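PDB 6TSB: peroxiredoxin from Clostridioides difficile, which joins, in one spore coat protein, a probable thiol-dependent peroxidase to a family 18 chitinase domain, the part in this chain, that cleaves the beta-1,4 links of chitin. Local coordinates for residues T333-Y336 / D337-N340. Residues are numbered along the deposited sequence; the frame is centred on the assembly and turned at random.
Sequences TSTY and DQAN
The backbone N of Asp337 donates to Ser334 O at 3.0 Å, with an N-H...O angle of 151°. One residue earlier, Tyr336 N reaches Thr333 O, also at 3.0 Å, and the two i to i+3 bonds wind 334-336 into a short 3-10 turn. CG2 of Thr333 sits over the centre of the Tyr336 ring, 3.4 Å above its plane, a methyl packed on an aromatic face. Gln338 folds back at chi2 (-71°), running alongside Thr335 and bringing NE2 to 3.1 Å from Thr335 O. Its OE1 bonds to Asn48 of the second subunit, whose Leu43 O and Tyr41 O pair with the hydroxyls of Thr335 and Thr333. Asp337 turns its carboxylate away from its own N (chi1 172°) to the start of helix 341-351, where OD1 takes Leu342 N and OD2 takes Ala343 N. Asn340 N closes a type I beta turn on Asp337 O at 2.9 Å. A cis peptide before Thr333 opens this loop between strand 328-332 and helix 341-351, consistent with the last strand-to-helix loop of a family 18 TIM barrel, which here seems to complete the barrel of the second subunit, as in a domain swap.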
loop_
_atom_site.group_PDB
_atom_site.type_symbol
_atom_site.label_atom_id
_atom_site.label_comp_id
_atom_site.label_asym_id
_atom_site.label_seq_id
_atom_site.Cartn_x
_atom_site.Cartn_y
_atom_site.Cartn_z
ATOM N N THR A 333 -16.406 -10.691 13.443
ATOM C CA THR A 333 -17.357 -11.775 13.242
ATOM C C THR A 333 -17.804 -11.723 11.764
ATOM O O THR A 333 -17.721 -10.638 11.194
ATOM C CB THR A 333 -18.528 -11.587 14.220
ATOM O OG1 THR A 333 -19.542 -12.526 13.856
ATOM C CG2 THR A 333 -19.066 -10.167 14.245
ATOM N N SER A 334 -18.246 -12.827 11.152
ATOM C CA SER A 334 -18.741 -12.893 9.741
ATOM C C SER A 334 -19.681 -11.725 9.382
ATOM O O SER A 334 -19.596 -11.226 8.252
ATOM C CB SER A 334 -19.429 -14.186 9.500
ATOM O OG SER A 334 -20.498 -14.280 10.416
ATOM N N THR A 335 -20.521 -11.293 10.317
ATOM C CA THR A 335 -21.550 -10.223 10.170
ATOM C C THR A 335 -20.931 -8.867 9.835
ATOM O O THR A 335 -21.680 -7.972 9.399
ATOM C CB THR A 335 -22.353 -10.107 11.468
ATOM O OG1 THR A 335 -23.181 -11.262 11.375
ATOM C CG2 THR A 335 -23.165 -8.836 11.628
ATOM N N TYR A 336 -19.634 -8.685 10.068
ATOM C CA TYR A 336 -18.923 -7.400 9.833
ATOM C C TYR A 336 -18.293 -7.363 8.429
ATOM O O TYR A 336 -17.786 -6.308 8.019
ATOM C CB TYR A 336 -17.861 -7.214 10.914
ATOM C CG TYR A 336 -18.375 -7.019 12.318
ATOM C CD1 TYR A 336 -19.723 -6.855 12.612
ATOM C CD2 TYR A 336 -17.469 -6.934 13.360
ATOM C CE1 TYR A 336 -20.152 -6.627 13.913
ATOM C CE2 TYR A 336 -17.883 -6.733 14.664
ATOM C CZ TYR A 336 -19.228 -6.576 14.946
ATOM O OH TYR A 336 -19.581 -6.361 16.247
ATOM N N ASP A 337 -18.363 -8.489 7.723
ATOM C CA ASP A 337 -17.625 -8.823 6.483
ATOM C C ASP A 337 -18.619 -9.592 5.599
ATOM O O ASP A 337 -18.387 -10.803 5.299
ATOM C CB ASP A 337 -16.336 -9.584 6.851
ATOM C CG ASP A 337 -15.551 -10.180 5.683
ATOM O OD1 ASP A 337 -15.138 -9.410 4.793
ATOM O OD2 ASP A 337 -15.375 -11.422 5.668
ATOM N N GLN A 338 -19.717 -8.915 5.223
ATOM C CA GLN A 338 -20.908 -9.527 4.562
ATOM C C GLN A 338 -20.499 -10.080 3.191
ATOM O O GLN A 338 -21.094 -11.072 2.776
ATOM C CB GLN A 338 -22.063 -8.522 4.470
ATOM C CG GLN A 338 -22.691 -8.129 5.813
ATOM C CD GLN A 338 -23.529 -9.196 6.497
ATOM O OE1 GLN A 338 -23.687 -10.321 6.017
ATOM N NE2 GLN A 338 -24.077 -8.854 7.655
ATOM N N ALA A 339 -19.494 -9.500 2.526
ATOM C CA ALA A 339 -19.006 -9.966 1.203
ATOM C C ALA A 339 -17.941 -11.069 1.356
ATOM O O ALA A 339 -17.500 -11.570 0.328
ATOM C CB ALA A 339 -18.478 -8.787 0.408
ATOM N N ASN A 340 -17.522 -11.429 2.578
ATOM C CA ASN A 340 -16.578 -12.558 2.831
ATOM C C ASN A 340 -15.200 -12.262 2.230
ATOM O O ASN A 340 -14.521 -13.201 1.806
ATOM C CB ASN A 340 -17.134 -13.893 2.325
ATOM C CG ASN A 340 -18.334 -14.332 3.136
ATOM O OD1 ASN A 340 -18.526 -13.875 4.259
ATOM N ND2 ASN A 340 -19.142 -15.207 2.572
#